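Local atomic coordinates of hydrogenase maturation factor (Thermoanaerobacter tengcongensis, PDB entry 3VTH), a protein that probably transfers a carbamoyl group from carbamoyl phosphate, with ATP, to the C-terminal cysteine of HypE during [NiFe]-hydrogenase maturation. Residues Asp116-Arg119 with Glu120-Pro124; Pro309-Pro312 with Ile313-Leu316; Met163-Lys166 with Cys167-Tyr171. All blocks are in the same frame, centred on the assembly; numbering follows the deposited sequence.

Overall arrangement
All three contacts are local, each within one helix or at one of its ends. Contacts 1 and 3 lie on helices 115-121 and 165-171, the zinc-bearing helices of the two HypF fingers, their centres about 18 Å apart and their nearest atoms about 7 Å. Contact 3 is at the surface, contact 1 is partly buried, and contact 2, where the chain enters helix 312-320 of the telomere-recombination (YrdC-like) region, is buried. The chemistry follows: thiolates and charged side chains in the fingers, prolines and aromatic rings in contact 2. Contacts 1 and 2 touch, L118 CD1 lying 3.5 Å from Y315 CD1, whereas contact 3 reaches neither.

Contact 1: Asp116-Arg119 with Glu120-Pro124; sequences DCLR and ELKDP. With ZN (zinc ion), chain C.
K122 lies alongside L118 at the end of the short zinc-finger helix 115-121, which carries C117, one of four cysteines on a probably structural zinc ion. The lysine CB and CG lie close to the L118 carbonyl oxygen, K122 CG 3.5 Å from L118 O. CD stays near that oxygen while starting to meet the leucine, and K122 CE then settles against the methyl L118 CD1 at 3.5 Å. The two side chains point the same way, side by side. A bend at the last torsion (chi4 -69°) then turns K122 NZ off this line; E319 offers it a long, weak ion pair. L118 CD1 also meets L121 CD2, at 4.2 Å, and L121 packs in turn on P312 of helix 312-320.

Backbone bonds hold the helix: L121 N donates to C117 O at 2.8 Å, while K122 N reaches L118 O less straight, at 139°, as the helix runs out. On another side, R119 bends at chi3 toward D116 in a salt bridge modelled too short to trust in detail. The carboxylate of E120 reaches out to R177 and R178. Near the N-terminal end of the helix C117 SG binds the zinc ion at 2.3 Å, alongside C114, C136 and C139.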
loop_
_atom_site.group_PDB
_atom_site.type_symbol
_atom_site.label_atom_id
_atom_site.label_comp_id
_atom_site.label_asym_id
_atom_site.label_seq_id
_atom_site.Cartn_x
_atom_site.Cartn_y
_atom_site.Cartn_z
ATOM N N ASP A 116 16.889 13.625 -15.084
ATOM C CA ASP A 116 17.224 13.992 -16.477
ATOM C C ASP A 116 16.015 14.538 -17.230
ATOM O O ASP A 116 16.131 15.527 -17.938
ATOM C CB ASP A 116 17.813 12.810 -17.260
ATOM C CG ASP A 116 19.157 12.354 -16.717
ATOM O OD1 ASP A 116 20.042 13.197 -16.548
ATOM O OD2 ASP A 116 19.321 11.149 -16.443
ATOM N N CYS A 117 14.860 13.890 -17.085
ATOM C CA CYS A 117 13.636 14.387 -17.718
ATOM C C CYS A 117 13.224 15.734 -17.131
ATOM O O CYS A 117 12.774 16.607 -17.858
ATOM C CB CYS A 117 12.483 13.382 -17.589
ATOM S SG CYS A 117 12.680 11.951 -18.699
ATOM N N LEU A 118 13.374 15.886 -15.819
ATOM C CA LEU A 118 13.031 17.135 -15.154
ATOM C C LEU A 118 13.890 18.302 -15.662
ATOM O O LEU A 118 13.382 19.404 -15.852
ATOM C CB LEU A 118 13.151 16.998 -13.629
ATOM C CG LEU A 118 12.643 18.164 -12.766
ATOM C CD1 LEU A 118 11.167 18.401 -13.012
ATOM C CD2 LEU A 118 12.886 17.869 -11.276
ATOM N N ARG A 119 15.181 18.050 -15.871
ATOM C CA ARG A 119 16.084 19.059 -16.454
ATOM C C ARG A 119 15.618 19.452 -17.857
ATOM O O ARG A 119 15.539 20.636 -18.172
ATOM C CB ARG A 119 17.524 18.530 -16.516
ATOM C CG ARG A 119 18.579 19.593 -16.853
ATOM C CD ARG A 119 19.847 18.997 -17.495
ATOM N NE ARG A 119 20.317 17.808 -16.788
ATOM C CZ ARG A 119 20.114 16.555 -17.190
ATOM N NH1 ARG A 119 19.463 16.296 -18.322
ATOM N NH2 ARG A 119 20.570 15.554 -16.454
ATOM N N GLU A 120 15.313 18.457 -18.690
ATOM C CA GLU A 120 14.807 18.719 -20.040
ATOM C C GLU A 120 13.476 19.490 -20.013
ATOM O O GLU A 120 13.310 20.470 -20.735
ATOM C CB GLU A 120 14.682 17.414 -20.842
ATOM C CG GLU A 120 16.045 16.782 -21.224
ATOM C CD GLU A 120 15.933 15.381 -21.838
ATOM O OE1 GLU A 120 16.983 14.794 -22.181
ATOM O OE2 GLU A 120 14.818 14.838 -21.953
ATOM N N LEU A 121 12.539 19.043 -19.176
ATOM C CA LEU A 121 11.262 19.742 -18.968
ATOM C C LEU A 121 11.411 21.251 -18.684
ATOM O O LEU A 121 10.608 22.057 -19.152
ATOM C CB LEU A 121 10.483 19.083 -17.819
ATOM C CG LEU A 121 9.063 19.563 -17.512
ATOM C CD1 LEU A 121 8.138 19.233 -18.657
ATOM C CD2 LEU A 121 8.539 18.929 -16.193
ATOM N N LYS A 122 12.429 21.609 -17.902
ATOM C CA LYS A 122 12.630 22.985 -17.446
ATOM C C LYS A 122 13.633 23.776 -18.304
ATOM O O LYS A 122 13.961 24.916 -17.987
ATOM C CB LYS A 122 13.075 22.981 -15.980
ATOM C CG LYS A 122 11.996 22.505 -15.024
ATOM C CD LYS A 122 12.517 22.304 -13.600
ATOM C CE LYS A 122 11.374 21.907 -12.639
ATOM N NZ LYS A 122 10.388 23.028 -12.402
ATOM N N ASP A 123 14.112 23.160 -19.381
ATOM C CA ASP A 123 15.125 23.767 -20.242
ATOM C C ASP A 123 14.487 24.419 -21.478
ATOM O O ASP A 123 14.121 23.707 -22.415
ATOM C CB ASP A 123 16.143 22.693 -20.670
ATOM C CG ASP A 123 17.230 23.239 -21.589
ATOM O OD1 ASP A 123 18.089 22.449 -22.032
ATOM O OD2 ASP A 123 17.224 24.448 -21.876
ATOM N N PRO A 124 14.391 25.770 -21.501
ATOM C CA PRO A 124 13.712 26.488 -22.598
ATOM C C PRO A 124 14.271 26.187 -23.996
ATOM O O PRO A 124 13.590 26.433 -24.996
ATOM C CB PRO A 124 13.932 27.976 -22.255
ATOM C CG PRO A 124 14.322 28.004 -20.825
ATOM C CD PRO A 124 15.055 26.708 -20.575
HETATM ZN ZN ZN C . 13.080 10.208 -17.267
#

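Contact 2: Pro309-Pro312 with Ile313-Leu316; sequences PYAP and IHYL
P309 lies against the ring of Y315 where the loop after strand 303-307 enters helix 312-320, with A311 at the N-cap position. The contact is a CH-pi one: P309 CB sits over the centre of the tyrosine face, 3.7 Å from the centroid of the Y315 ring and 11° off the normal. Y315 gets there with CG anti to its own carbonyl carbon (chi1 -68°), which lays the ring over the proline. The same P309 CB also touches H314 CB, so it meets two successive helix residues.

Two aromatic rings, Y310 and H314, meet edge-to-face. Y310 takes the less common rotamer with CG lodged between N and the carbonyl carbon (chi1 62°), and its ring presents a face to the edge of the H314 imidazole, centroids 4.4 Å apart. R385 makes a cation-pi contact with the same tyrosine. In the backbone, the helix opens with H314 N bonded to A311 O at 3.0 Å, the donor standing well above the carbonyl plane, and the first full turn follows with L316 N to P312 O. A water bridges the proline-tyrosine pair, donating to P309 O at 3.0 Å and hydrogen-bonded to Y315 OH at 2.8 Å.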
loop_
_atom_site.group_PDB
_atom_site.type_symbol
_atom_site.label_atom_id
_atom_site.label_comp_id
_atom_site.label_asym_id
_atom_site.label_seq_id
_atom_site.Cartn_x
_atom_site.Cartn_y
_atom_site.Cartn_z
ATOM N N PRO A 309 5.569 16.141 -6.158
ATOM C CA PRO A 309 5.146 15.955 -7.550
ATOM C C PRO A 309 5.636 14.609 -8.101
ATOM O O PRO A 309 6.761 14.181 -7.760
ATOM C CB PRO A 309 5.864 17.093 -8.281
ATOM C CG PRO A 309 6.001 18.170 -7.270
ATOM C CD PRO A 309 6.290 17.418 -5.972
ATOM N N TYR A 310 4.817 13.943 -8.918
ATOM C CA TYR A 310 5.218 12.654 -9.491
ATOM C C TYR A 310 5.071 12.543 -11.007
ATOM O O TYR A 310 5.594 11.600 -11.620
ATOM C CB TYR A 310 4.540 11.463 -8.777
ATOM C CG TYR A 310 3.029 11.405 -8.843
ATOM C CD1 TYR A 310 2.248 11.973 -7.821
ATOM C CD2 TYR A 310 2.371 10.773 -9.915
ATOM C CE1 TYR A 310 0.855 11.922 -7.865
ATOM C CE2 TYR A 310 0.964 10.715 -9.973
ATOM C CZ TYR A 310 0.220 11.283 -8.936
ATOM O OH TYR A 310 -1.158 11.250 -8.962
ATOM N N ALA A 311 4.378 13.502 -11.612
ATOM C CA ALA A 311 4.221 13.523 -13.060
ATOM C C ALA A 311 4.631 14.910 -13.556
ATOM O O ALA A 311 4.614 15.869 -12.775
ATOM C CB ALA A 311 2.790 13.200 -13.450
ATOM N N PRO A 312 5.007 15.031 -14.843
ATOM C CA PRO A 312 5.400 16.363 -15.323
ATOM C C PRO A 312 4.347 17.456 -15.133
ATOM O O PRO A 312 4.719 18.609 -14.882
ATOM C CB PRO A 312 5.680 16.132 -16.812
ATOM C CG PRO A 312 6.113 14.688 -16.857
ATOM C CD PRO A 312 5.204 14.001 -15.887
ATOM N N ILE A 313 3.058 17.120 -15.260
ATOM C CA ILE A 313 2.003 18.117 -15.043
ATOM C C ILE A 313 2.061 18.780 -13.654
ATOM O O ILE A 313 1.658 19.935 -13.505
ATOM C CB ILE A 313 0.575 17.569 -15.300
ATOM C CG1 ILE A 313 0.306 16.300 -14.472
ATOM C CG2 ILE A 313 0.364 17.316 -16.813
ATOM C CD1 ILE A 313 -1.192 16.007 -14.247
ATOM N N HIS A 314 2.533 18.042 -12.644
ATOM C CA HIS A 314 2.598 18.591 -11.276
ATOM C C HIS A 314 3.688 19.637 -11.177
ATOM O O HIS A 314 3.484 20.689 -10.565
ATOM C CB HIS A 314 2.864 17.509 -10.219
ATOM C CG HIS A 314 1.929 16.348 -10.279
ATOM N ND1 HIS A 314 0.558 16.491 -10.324
ATOM C CD2 HIS A 314 2.167 15.018 -10.267
ATOM C CE1 HIS A 314 -0.006 15.298 -10.366
ATOM N NE2 HIS A 314 0.948 14.388 -10.332
ATOM N N TYR A 315 4.848 19.349 -11.767
ATOM C CA TYR A 315 5.939 20.324 -11.790
ATOM C C TYR A 315 5.543 21.583 -12.536
ATOM O O TYR A 315 5.903 22.696 -12.130
ATOM C CB TYR A 315 7.202 19.729 -12.416
ATOM C CG TYR A 315 7.848 18.644 -11.588
ATOM C CD1 TYR A 315 8.747 18.960 -10.573
ATOM C CD2 TYR A 315 7.575 17.293 -11.837
ATOM C CE1 TYR A 315 9.363 17.942 -9.805
ATOM C CE2 TYR A 315 8.173 16.286 -11.087
ATOM C CZ TYR A 315 9.072 16.622 -10.083
ATOM O OH TYR A 315 9.658 15.620 -9.364
ATOM N N LEU A 316 4.817 21.409 -13.639
ATOM C CA LEU A 316 4.307 22.547 -14.403
ATOM C C LEU A 316 3.310 23.375 -13.578
ATOM O O LEU A 316 3.389 24.607 -13.525
ATOM C CB LEU A 316 3.674 22.070 -15.710
ATOM C CG LEU A 316 4.632 21.474 -16.760
ATOM C CD1 LEU A 316 3.855 20.876 -17.934
ATOM C CD2 LEU A 316 5.651 22.487 -17.240
HETATM O O HOH W 1 8.730 12.948 -9.708
#

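Contact 3: Met163-Lys166 with Cys167-Tyr171; sequences MCEK and CSREY. With ZN (zinc ion), chain D.
C164 and C167 grip the same zinc ion from the N-cap and first turn of helix 165-171, C164 SG and C167 SG each 2.3 Å from the metal. Their sulfurs stand 3.7 Å apart, and C186 and C189 supply the other two ligands. The two thiolates approach by different torsions: C164 SG sits between its N and carbonyl carbon (chi1 71°), whereas C167 SG lies anti to its carbonyl carbon.

C164 is also the N-cap. Its SG accepts the amide N of C167 at 3.4 Å, a fairly straight bond at 161°, and its carbonyl accepts S168 N. One residue thus ties the metal to the start of the helix, and the N-H to sulfur bond would be expected to ease the negative charge on the thiolate.

Farther out, M163 CB packs on C167 CB. CG beside the backbone N and an extended chi2 carry M163 SD to the tyrosine, 4.5 Å from the centroid of the Y171 ring in an oblique Met-aromatic contact; the bend at chi3 turns only CE. Y171 is held by stacking with H180 and by Q182 at its hydroxyl. On another flank the R169 guanidinium lies over K166 CA, with R169 NH2 3.4 Å from K166 CG. On a different side of the helix, E170 forms a salt bridge with R128, linking this helix to the preceding finger. The CxxC turn with its N-terminal cysteine cap is that of a Cys4 zinc finger, here the second HypF finger.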
loop_
_atom_site.group_PDB
_atom_site.type_symbol
_atom_site.label_atom_id
_atom_site.label_comp_id
_atom_site.label_asym_id
_atom_site.label_seq_id
_atom_site.Cartn_x
_atom_site.Cartn_y
_atom_site.Cartn_z
ATOM N N MET A 163 5.519 7.124 -33.318
ATOM C CA MET A 163 6.590 8.113 -33.166
ATOM C C MET A 163 6.705 8.967 -34.418
ATOM O O MET A 163 6.618 8.454 -35.540
ATOM C CB MET A 163 7.951 7.433 -32.965
ATOM C CG MET A 163 8.135 6.641 -31.697
ATOM S SD MET A 163 9.776 5.834 -31.719
ATOM C CE MET A 163 9.599 4.625 -33.044
ATOM N N CYS A 164 6.922 10.264 -34.212
ATOM C CA CYS A 164 7.278 11.174 -35.294
ATOM C C CYS A 164 8.711 10.880 -35.756
ATOM O O CYS A 164 9.449 10.128 -35.100
ATOM C CB CYS A 164 7.167 12.628 -34.835
ATOM S SG CYS A 164 8.453 13.123 -33.645
ATOM N N GLU A 165 9.092 11.480 -36.878
ATOM C CA GLU A 165 10.425 11.311 -37.462
ATOM C C GLU A 165 11.552 11.659 -36.479
ATOM O O GLU A 165 12.567 10.969 -36.430
ATOM C CB GLU A 165 10.539 12.153 -38.742
ATOM C CG GLU A 165 11.831 11.958 -39.527
ATOM C CD GLU A 165 11.916 12.834 -40.787
ATOM O OE1 GLU A 165 11.247 13.892 -40.866
ATOM O OE2 GLU A 165 12.673 12.465 -41.707
ATOM N N LYS A 166 11.371 12.718 -35.693
ATOM C CA LYS A 166 12.405 13.117 -34.735
ATOM C C LYS A 166 12.551 12.128 -33.574
ATOM O O LYS A 166 13.670 11.797 -33.161
ATOM C CB LYS A 166 12.138 14.514 -34.181
ATOM C CG LYS A 166 12.398 15.631 -35.164
ATOM C CD LYS A 166 12.631 16.934 -34.406
ATOM C CE LYS A 166 11.361 17.747 -34.257
ATOM N NZ LYS A 166 11.188 18.624 -35.465
ATOM N N CYS A 167 11.426 11.653 -33.054
ATOM C CA CYS A 167 11.462 10.695 -31.951
ATOM C C CYS A 167 12.034 9.363 -32.415
ATOM O O CYS A 167 12.773 8.717 -31.677
ATOM C CB CYS A 167 10.077 10.508 -31.342
ATOM S SG CYS A 167 9.592 11.904 -30.316
ATOM N N SER A 168 11.682 8.967 -33.632
ATOM C CA SER A 168 12.213 7.751 -34.245
ATOM C C SER A 168 13.735 7.813 -34.469
ATOM O O SER A 168 14.438 6.805 -34.290
ATOM C CB SER A 168 11.509 7.481 -35.566
ATOM O OG SER A 168 12.040 6.318 -36.171
ATOM N N ARG A 169 14.247 8.987 -34.801
ATOM C CA ARG A 169 15.679 9.205 -34.926
ATOM C C ARG A 169 16.375 9.034 -33.590
ATOM O O ARG A 169 17.369 8.387 -33.490
ATOM C CB ARG A 169 15.994 10.578 -35.538
ATOM C CG ARG A 169 15.731 10.634 -37.040
ATOM C CD ARG A 169 16.200 11.903 -37.800
ATOM N NE ARG A 169 16.194 13.121 -36.999
ATOM C CZ ARG A 169 15.424 14.191 -37.211
ATOM N NH1 ARG A 169 14.582 14.247 -38.226
ATOM N NH2 ARG A 169 15.513 15.219 -36.397
ATOM N N GLU A 170 15.808 9.601 -32.550
ATOM C CA GLU A 170 16.327 9.435 -31.200
ATOM C C GLU A 170 16.312 7.967 -30.779
ATOM O O GLU A 170 17.294 7.461 -30.225
ATOM C CB GLU A 170 15.493 10.241 -30.203
ATOM C CG GLU A 170 15.633 11.755 -30.317
ATOM C CD GLU A 170 14.749 12.468 -29.287
ATOM O OE1 GLU A 170 13.626 11.996 -29.033
ATOM O OE2 GLU A 170 15.177 13.489 -28.722
ATOM N N TYR A 171 15.186 7.304 -31.044
ATOM C CA TYR A 171 14.988 5.882 -30.741
ATOM C C TYR A 171 16.067 5.007 -31.398
ATOM O O TYR A 171 16.535 4.031 -30.801
ATOM C CB TYR A 171 13.596 5.449 -31.215
ATOM C CG TYR A 171 13.223 4.013 -30.902
ATOM C CD1 TYR A 171 13.581 2.961 -31.761
ATOM C CD2 TYR A 171 12.504 3.703 -29.752
ATOM C CE1 TYR A 171 13.216 1.636 -31.463
ATOM C CE2 TYR A 171 12.138 2.388 -29.460
ATOM C CZ TYR A 171 12.494 1.370 -30.307
ATOM O OH TYR A 171 12.137 0.075 -29.984
HETATM ZN ZN ZN D . 7.800 12.836 -31.433
#